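Local atomic coordinates of L-methionine gamma-lyase (Fusobacterium nucleatum subsp. nucleatum, PDB entry 6LXU), a protein that belongs to the Cys/Met metabolism family of pyridoxal-phosphate-dependent enzymes, carries its cofactor on a modified lysine and assembles from four chains. Residues Thr276-Leu281 against Glu288-Pro293; Asn64-Val69 against Gln251-Ile256; Thr99-Gly104 against His123-Phe128. All blocks are in the same frame, centred on the assembly; numbering follows the deposited sequence.

Contact 1. Residues Thr276-Leu281 against Glu288-Pro293; sequences TIVDFL and EKVYYP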
# COMPACT_ATOMS: atom_id res chain seq x y z
N THR A 276 -22.98 -26.10 -10.35
CA THR A 276 -24.32 -26.07 -9.82
C THR A 276 -25.19 -25.04 -10.53
O THR A 276 -26.37 -25.29 -10.84
CB THR A 276 -24.25 -25.81 -8.30
OG1 THR A 276 -23.52 -26.88 -7.70
CG2 THR A 276 -25.61 -25.74 -7.69
N ILE A 277 -24.62 -23.88 -10.82
CA ILE A 277 -25.34 -22.84 -11.54
C ILE A 277 -25.62 -23.26 -12.98
O ILE A 277 -26.70 -22.96 -13.50
CB ILE A 277 -24.59 -21.49 -11.44
CG1 ILE A 277 -24.60 -21.01 -9.98
CG2 ILE A 277 -25.21 -20.43 -12.34
CD1 ILE A 277 -23.55 -19.97 -9.69
N VAL A 278 -24.68 -23.94 -13.63
CA VAL A 278 -24.92 -24.45 -14.99
C VAL A 278 -26.15 -25.36 -15.01
O VAL A 278 -27.01 -25.22 -15.90
CB VAL A 278 -23.69 -25.19 -15.54
CG1 VAL A 278 -24.01 -25.97 -16.82
CG2 VAL A 278 -22.56 -24.21 -15.80
N ASP A 279 -26.24 -26.27 -14.05
CA ASP A 279 -27.40 -27.17 -14.01
C ASP A 279 -28.70 -26.38 -13.85
O ASP A 279 -29.69 -26.67 -14.55
CB ASP A 279 -27.25 -28.19 -12.89
CG ASP A 279 -28.20 -29.36 -13.05
OD1 ASP A 279 -28.12 -30.06 -14.07
OD2 ASP A 279 -29.05 -29.54 -12.17
N PHE A 280 -28.71 -25.40 -12.96
CA PHE A 280 -29.86 -24.53 -12.76
C PHE A 280 -30.25 -23.80 -14.05
O PHE A 280 -31.42 -23.80 -14.46
CB PHE A 280 -29.57 -23.54 -11.62
CG PHE A 280 -30.54 -22.40 -11.55
CD1 PHE A 280 -31.81 -22.60 -11.02
CD2 PHE A 280 -30.20 -21.14 -12.01
CE1 PHE A 280 -32.70 -21.55 -10.93
CE2 PHE A 280 -31.10 -20.10 -11.94
CZ PHE A 280 -32.35 -20.30 -11.40
N LEU A 281 -29.29 -23.15 -14.68
CA LEU A 281 -29.58 -22.38 -15.89
C LEU A 281 -30.00 -23.28 -17.04
O LEU A 281 -30.94 -22.94 -17.79
CB LEU A 281 -28.37 -21.56 -16.33
CG LEU A 281 -27.96 -20.41 -15.39
CD1 LEU A 281 -26.60 -19.88 -15.79
CD2 LEU A 281 -28.99 -19.30 -15.40
N GLU A 288 -32.61 -20.43 -23.11
CA GLU A 288 -32.72 -21.37 -24.23
C GLU A 288 -31.46 -22.17 -24.47
O GLU A 288 -31.53 -23.27 -25.03
CB GLU A 288 -33.21 -20.69 -25.50
CG GLU A 288 -32.21 -19.82 -26.20
CD GLU A 288 -32.75 -19.16 -27.45
OE1 GLU A 288 -33.96 -18.89 -27.52
OE2 GLU A 288 -31.93 -18.89 -28.36
N LYS A 289 -30.30 -21.64 -24.07
CA LYS A 289 -29.05 -22.33 -24.30
C LYS A 289 -28.01 -21.89 -23.28
O LYS A 289 -27.99 -20.72 -22.92
CB LYS A 289 -28.55 -22.01 -25.71
CG LYS A 289 -27.34 -22.80 -26.17
CD LYS A 289 -27.14 -22.52 -27.65
CE LYS A 289 -25.96 -23.27 -28.21
NZ LYS A 289 -25.62 -22.81 -29.58
N VAL A 290 -27.18 -22.83 -22.85
CA VAL A 290 -26.05 -22.52 -21.97
C VAL A 290 -24.77 -22.92 -22.68
O VAL A 290 -24.70 -23.99 -23.30
CB VAL A 290 -26.20 -23.25 -20.63
CG1 VAL A 290 -24.96 -23.02 -19.75
CG2 VAL A 290 -27.47 -22.79 -19.92
N TYR A 291 -23.78 -22.04 -22.61
CA TYR A 291 -22.44 -22.28 -23.10
C TYR A 291 -21.55 -22.58 -21.89
O TYR A 291 -21.32 -21.70 -21.04
CB TYR A 291 -21.93 -21.05 -23.84
CG TYR A 291 -22.76 -20.70 -25.04
CD1 TYR A 291 -22.56 -21.36 -26.26
CD2 TYR A 291 -23.77 -19.74 -24.98
CE1 TYR A 291 -23.33 -21.06 -27.37
CE2 TYR A 291 -24.55 -19.43 -26.09
CZ TYR A 291 -24.31 -20.11 -27.27
OH TYR A 291 -25.06 -19.84 -28.40
N TYR A 292 -21.08 -23.81 -21.80
CA TYR A 292 -20.23 -24.24 -20.68
C TYR A 292 -19.42 -25.44 -21.14
O TYR A 292 -20.01 -26.40 -21.67
CB TYR A 292 -21.07 -24.61 -19.44
CG TYR A 292 -20.20 -24.90 -18.24
CD1 TYR A 292 -19.45 -23.90 -17.64
CD2 TYR A 292 -20.11 -26.18 -17.72
CE1 TYR A 292 -18.64 -24.16 -16.54
CE2 TYR A 292 -19.29 -26.45 -16.63
CZ TYR A 292 -18.54 -25.44 -16.05
OH TYR A 292 -17.74 -25.73 -14.98
N PRO A 293 -18.09 -25.42 -20.97
CA PRO A 293 -17.27 -26.54 -21.51
C PRO A 293 -17.62 -27.93 -20.98
O PRO A 293 -17.32 -28.92 -21.66
CB PRO A 293 -15.84 -26.15 -21.11
CG PRO A 293 -15.89 -24.65 -21.02
CD PRO A 293 -17.23 -24.35 -20.41

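Contact 2. Residues Asn64-Val69 against Gln251-Ile256; sequences NPTTTV and QEAYYI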
# COMPACT_ATOMS: atom_id res chain seq x y z
N ASN A 64 12.79 -7.23 -9.71
CA ASN A 64 12.60 -6.77 -8.34
C ASN A 64 12.35 -8.02 -7.49
O ASN A 64 11.67 -8.92 -7.95
CB ASN A 64 11.38 -5.82 -8.32
CG ASN A 64 10.98 -5.39 -6.93
OD1 ASN A 64 10.43 -6.17 -6.15
ND2 ASN A 64 11.23 -4.12 -6.60
N PRO A 65 12.88 -8.06 -6.26
CA PRO A 65 12.75 -9.32 -5.50
C PRO A 65 11.31 -9.73 -5.19
O PRO A 65 11.01 -10.92 -5.20
CB PRO A 65 13.58 -9.10 -4.24
CG PRO A 65 14.12 -7.74 -4.32
CD PRO A 65 13.74 -7.08 -5.59
N THR A 66 10.42 -8.78 -4.90
CA THR A 66 9.01 -9.13 -4.70
C THR A 66 8.44 -9.75 -5.97
O THR A 66 7.81 -10.80 -5.96
CB THR A 66 8.18 -7.91 -4.26
OG1 THR A 66 8.80 -7.29 -3.13
CG2 THR A 66 6.75 -8.31 -3.96
N THR A 67 8.70 -9.09 -7.10
CA THR A 67 8.21 -9.57 -8.38
C THR A 67 8.81 -10.93 -8.75
O THR A 67 8.12 -11.77 -9.32
CB THR A 67 8.49 -8.52 -9.44
OG1 THR A 67 7.97 -7.29 -8.94
CG2 THR A 67 7.82 -8.86 -10.74
N THR A 68 10.08 -11.14 -8.42
CA THR A 68 10.71 -12.44 -8.69
C THR A 68 9.96 -13.60 -8.03
O THR A 68 9.79 -14.66 -8.63
CB THR A 68 12.17 -12.44 -8.22
OG1 THR A 68 12.87 -11.51 -9.04
CG2 THR A 68 12.82 -13.82 -8.34
N VAL A 69 9.51 -13.40 -6.80
CA VAL A 69 8.73 -14.43 -6.12
C VAL A 69 7.47 -14.77 -6.89
O VAL A 69 7.16 -15.94 -7.10
CB VAL A 69 8.42 -14.03 -4.67
CG1 VAL A 69 7.42 -14.98 -4.03
CG2 VAL A 69 9.71 -14.01 -3.88
N GLN A 251 3.87 -3.18 -5.08
CA GLN A 251 2.64 -3.34 -4.29
C GLN A 251 1.70 -4.33 -4.95
O GLN A 251 1.12 -5.21 -4.30
CB GLN A 251 1.92 -2.01 -4.09
CG GLN A 251 0.64 -2.15 -3.29
CD GLN A 251 0.89 -2.63 -1.88
OE1 GLN A 251 1.75 -2.06 -1.18
NE2 GLN A 251 0.15 -3.65 -1.43
N GLU A 252 1.51 -4.17 -6.26
CA GLU A 252 0.64 -5.08 -7.00
C GLU A 252 1.21 -6.49 -7.05
O GLU A 252 0.45 -7.45 -6.93
CB GLU A 252 0.30 -4.54 -8.39
CG GLU A 252 -0.72 -3.42 -8.36
CD GLU A 252 -0.17 -2.05 -7.99
OE1 GLU A 252 1.05 -1.82 -8.19
OE2 GLU A 252 -0.95 -1.17 -7.54
N ALA A 253 2.52 -6.63 -7.19
CA ALA A 253 3.13 -7.95 -7.10
C ALA A 253 2.79 -8.62 -5.76
O ALA A 253 2.44 -9.80 -5.74
CB ALA A 253 4.63 -7.87 -7.32
N TYR A 254 2.89 -7.86 -4.68
CA TYR A 254 2.54 -8.37 -3.36
C TYR A 254 1.06 -8.77 -3.30
O TYR A 254 0.73 -9.87 -2.80
CB TYR A 254 2.90 -7.37 -2.23
CG TYR A 254 2.56 -7.99 -0.91
CD1 TYR A 254 3.36 -8.98 -0.37
CD2 TYR A 254 1.36 -7.69 -0.27
CE1 TYR A 254 2.99 -9.65 0.78
CE2 TYR A 254 0.99 -8.34 0.89
CZ TYR A 254 1.80 -9.35 1.40
OH TYR A 254 1.44 -10.10 2.50
N TYR A 255 0.17 -7.92 -3.79
CA TYR A 255 -1.25 -8.27 -3.81
C TYR A 255 -1.49 -9.60 -4.53
O TYR A 255 -2.33 -10.39 -4.09
CB TYR A 255 -2.08 -7.18 -4.47
CG TYR A 255 -2.44 -5.96 -3.63
CD1 TYR A 255 -3.07 -6.09 -2.39
CD2 TYR A 255 -2.30 -4.68 -4.16
CE1 TYR A 255 -3.47 -4.96 -1.69
CE2 TYR A 255 -2.70 -3.56 -3.44
CZ TYR A 255 -3.29 -3.71 -2.20
OH TYR A 255 -3.70 -2.62 -1.46
N ILE A 256 -0.79 -9.84 -5.63
CA ILE A 256 -1.01 -11.08 -6.39
C ILE A 256 -0.42 -12.28 -5.64
O ILE A 256 -1.08 -13.32 -5.55
CB ILE A 256 -0.42 -11.01 -7.81
CG1 ILE A 256 -0.99 -9.82 -8.59
CG2 ILE A 256 -0.72 -12.31 -8.55
CD1 ILE A 256 -0.11 -9.39 -9.74

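Contact 3. Residues Thr99-Gly104 against His123-Phe128; sequences TVLKAG and HGLTRF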
# COMPACT_ATOMS: atom_id res chain seq x y z
N THR A 99 8.67 -9.04 -28.82
CA THR A 99 9.95 -9.72 -28.71
C THR A 99 10.18 -10.71 -29.85
O THR A 99 11.26 -10.73 -30.46
CB THR A 99 10.06 -10.45 -27.35
OG1 THR A 99 9.97 -9.47 -26.31
CG2 THR A 99 11.39 -11.19 -27.22
N VAL A 100 9.18 -11.53 -30.13
CA VAL A 100 9.39 -12.69 -31.02
C VAL A 100 9.05 -12.42 -32.48
O VAL A 100 9.45 -13.24 -33.34
CB VAL A 100 8.64 -13.95 -30.51
CG1 VAL A 100 9.06 -14.29 -29.10
CG2 VAL A 100 7.13 -13.84 -30.64
N LEU A 101 8.34 -11.34 -32.78
CA LEU A 101 7.97 -11.01 -34.15
C LEU A 101 8.91 -9.98 -34.76
O LEU A 101 9.77 -9.41 -34.09
CB LEU A 101 6.53 -10.48 -34.19
CG LEU A 101 5.44 -11.49 -33.86
CD1 LEU A 101 4.10 -10.78 -33.71
CD2 LEU A 101 5.36 -12.59 -34.92
N LYS A 102 8.75 -9.77 -36.06
CA LYS A 102 9.39 -8.70 -36.81
C LYS A 102 8.52 -8.45 -38.04
O LYS A 102 7.71 -9.30 -38.42
CB LYS A 102 10.83 -9.05 -37.22
CG LYS A 102 10.96 -10.24 -38.16
CD LYS A 102 12.41 -10.59 -38.47
CE LYS A 102 12.50 -11.72 -39.48
NZ LYS A 102 11.93 -12.99 -38.97
N ALA A 103 8.70 -7.29 -38.68
CA ALA A 103 8.03 -7.03 -39.95
C ALA A 103 8.39 -8.13 -40.95
O ALA A 103 9.54 -8.56 -41.00
CB ALA A 103 8.44 -5.68 -40.51
N GLY A 104 7.38 -8.61 -41.65
CA GLY A 104 7.56 -9.73 -42.59
C GLY A 104 7.18 -11.09 -42.03
O GLY A 104 7.07 -12.06 -42.80
N HIS A 123 -5.17 -4.56 -35.97
CA HIS A 123 -4.89 -3.15 -36.22
C HIS A 123 -3.51 -2.67 -35.80
O HIS A 123 -3.05 -1.64 -36.33
CB HIS A 123 -5.95 -2.26 -35.56
CG HIS A 123 -7.30 -2.39 -36.19
ND1 HIS A 123 -8.43 -2.73 -35.48
CD2 HIS A 123 -7.69 -2.25 -37.48
CE1 HIS A 123 -9.47 -2.77 -36.31
NE2 HIS A 123 -9.04 -2.48 -37.52
N GLY A 124 -2.87 -3.34 -34.84
CA GLY A 124 -1.57 -2.91 -34.32
C GLY A 124 -0.42 -3.56 -35.04
O GLY A 124 0.37 -2.88 -35.70
N LEU A 125 -0.34 -4.88 -34.96
CA LEU A 125 0.76 -5.62 -35.59
C LEU A 125 0.76 -5.42 -37.11
O LEU A 125 1.83 -5.34 -37.73
CB LEU A 125 0.64 -7.13 -35.31
CG LEU A 125 0.71 -7.67 -33.89
CD1 LEU A 125 0.69 -9.19 -33.91
CD2 LEU A 125 1.95 -7.14 -33.20
N THR A 126 -0.42 -5.36 -37.70
CA THR A 126 -0.54 -5.18 -39.14
C THR A 126 -0.03 -3.81 -39.60
O THR A 126 0.48 -3.69 -40.71
CB THR A 126 -1.98 -5.37 -39.61
OG1 THR A 126 -2.81 -4.46 -38.90
CG2 THR A 126 -2.45 -6.80 -39.37
N ARG A 127 -0.13 -2.79 -38.74
CA ARG A 127 0.48 -1.48 -39.02
C ARG A 127 1.99 -1.50 -39.03
O ARG A 127 2.60 -0.56 -39.55
CB ARG A 127 0.04 -0.41 -37.99
CG ARG A 127 -1.27 0.25 -38.31
CD ARG A 127 -1.43 1.52 -37.50
NE ARG A 127 -1.54 1.28 -36.05
CZ ARG A 127 -0.74 1.76 -35.09
NH1 ARG A 127 0.30 2.54 -35.40
NH2 ARG A 127 -0.98 1.48 -33.82
N PHE A 128 2.60 -2.53 -38.43
CA PHE A 128 4.03 -2.67 -38.30
C PHE A 128 4.58 -3.87 -39.07
O PHE A 128 5.57 -4.46 -38.72
CB PHE A 128 4.39 -2.66 -36.80
CG PHE A 128 4.24 -1.30 -36.20
CD1 PHE A 128 5.21 -0.34 -36.41
CD2 PHE A 128 3.10 -0.94 -35.48
CE1 PHE A 128 5.08 0.93 -35.89
CE2 PHE A 128 2.96 0.35 -34.97
CZ PHE A 128 3.95 1.29 -35.18

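Contact 1. Residues Thr276-Leu281 against Glu288-Pro293
Val278 sets one of its methyls on the ring of Tyr292, a CH-pi contact that dominates this buried junction between a helix and the end of an outer strand with the loop that follows it. CG2 lies 3.6 Å from the centroid of the Tyr292 ring, 16° off the ring normal, and is displaced from the middle toward CG, which it approaches to 3.5 Å. The other branch of Val278, CG1, anti to the backbone N (chi1 168°), leaves CG2 to sit over the ring face and itself reaches CD2 of Tyr292 at 4.0 Å; the two side chains cross at about a right angle.

Aliphatic packing continues along the strand. Val290 CG1 is a looser 4.3 Å from Val278 CG1, whereas Val290 CG2 meets Leu281 through CB at 3.9 Å and lies equally near the Leu281 carbonyl carbon.

No hydrogen bond joins the two segments. The polar end of Tyr292 is satisfied by the carbonyl of Gly312, which ties down the far end of the ring that Val278 covers.

Helix 263-282 thus lies across one face of the five-stranded sheet, at 287-291, one of its two outermost strands within the chain. Val278 and Val290 share Ile315 of the adjoining antiparallel strand 314-319, Leu281 reaches Phe317 of the same strand, and a classic beta bulge places Glu288 and Lys289 against Glu318. Helix 384-396 packs against Thr276, Ile277 and Phe280.

Contact 2. Residues Asn64-Val69 against Gln251-Ile256
Ala253 presents its methyl to two consecutive threonines, Thr66 and Thr67, where two buried helices come together. CB of Ala253 lies 4.0 Å from Thr66 CG2 and 3.8 Å from Thr67 OG1, so it meets a methyl from one residue and a hydroxyl oxygen from the next. Thr66 CG2 also approaches the backbone, standing 4.0 Å from Tyr254 N, and it brushes the CB of that tyrosine.

The rotation of Thr66 sorts its two branches: chi1 of -52° sets OG1 beside the backbone N and swings CG2 anti to that nitrogen, facing helix 250-260, while OG1 hydrogen-bonds to Pro31 O and Tyr33 N. That hydroxyl is thereby gripped twice, which should fix the methyl. Just upstream, Asn64 is the N-cap of helix 65-78, its OD1 accepting a weak bond from Thr66 N at 2.9 Å; its ND2 is held by Tyr33 O and Thr60 OG1. The Tyr254 ring leads away from the threonines, and its hydroxyl bonds Asp219 of the second subunit.

The axes of the short helical segments are 8.7 Å apart at closest approach. With a threonine pair and an alanine between them, the two helices run in the same general direction, inclined by 30°, beside the subunit interfaces of a tetrameric pyridoxal-phosphate enzyme.

Contact 3. Residues Thr99-Gly104 against His123-Phe128
Leu101 and Leu125 meet through single methyls, CD1 of one lying 3.8 Å from CD1 of the other, with the two side chains crossing at about a right angle. Both leucines leave their backbones toward the other segment. In each leucine CG lies beside the backbone N and anti to the carbonyl carbon (chi1 -68° in Leu101, -62° in Leu125), and a second torsion near 180° extends CD1, the methyl that touches. The same rotamer on both sides therefore brings two branch ends together, with little overlap of the side chains beyond them.

Ala103 makes the second touch in a different way. Its CB lies 3.6 Å from the carbonyl oxygen of Phe128, a methyl against a backbone oxygen, where the two segments' backbones come nearest, CA of Ala103 and CA of Phe128 being 6.1 Å apart. The Phe128 ring turns away from Ala103 and meets Trp98 of the third subunit edge-to-face. Arg127 likewise serves that interface: its NH1 hydrogen-bonds to Trp98 O of the third subunit, while its NE makes a weak bond back to His123 O, 3.3 Å long.

The backbone near Phe128 is shaped by a short 3-10 segment, in which Phe128 N bonds Leu125 O at 3.0 Å. Across the contact itself no hydrogen bond forms, although Gly104 is joined by a backbone hydrogen bond to Gly129, the residue after the second segment.

The junction links the exit of helix 89-100, which leads into strand 106-110, with the end of helix 115-125, which leads into strand 131-135. These two strands are parallel neighbours at one border of the seven-stranded sheet, and Leu101 also packs on Arg152 and Val153 of strand 151-157, on the other side of strand 106-110.

Overall arrangement
All three contacts are largely buried and none is bridged by a hydrogen bond, yet their surroundings differ. Contact 1 belongs to the five-stranded sheet and its helices, and no other chain touches its segments; it alone has a ring face in contact across its segments. Contact 2 joins two helices through small side chains, with the Thr66 hydroxyl held by a neighbouring loop and three other subunits close by. Contact 3, at the border of the seven-stranded sheet, joins loop to helix end and borders the third subunit, which contact 2 also reaches. Contacts 2 and 3 have centres about 30 Å apart, whereas contact 1 lies across the chain's centre from both. Helices 250-260 and 263-282 link contacts 2 and 1 in sequence.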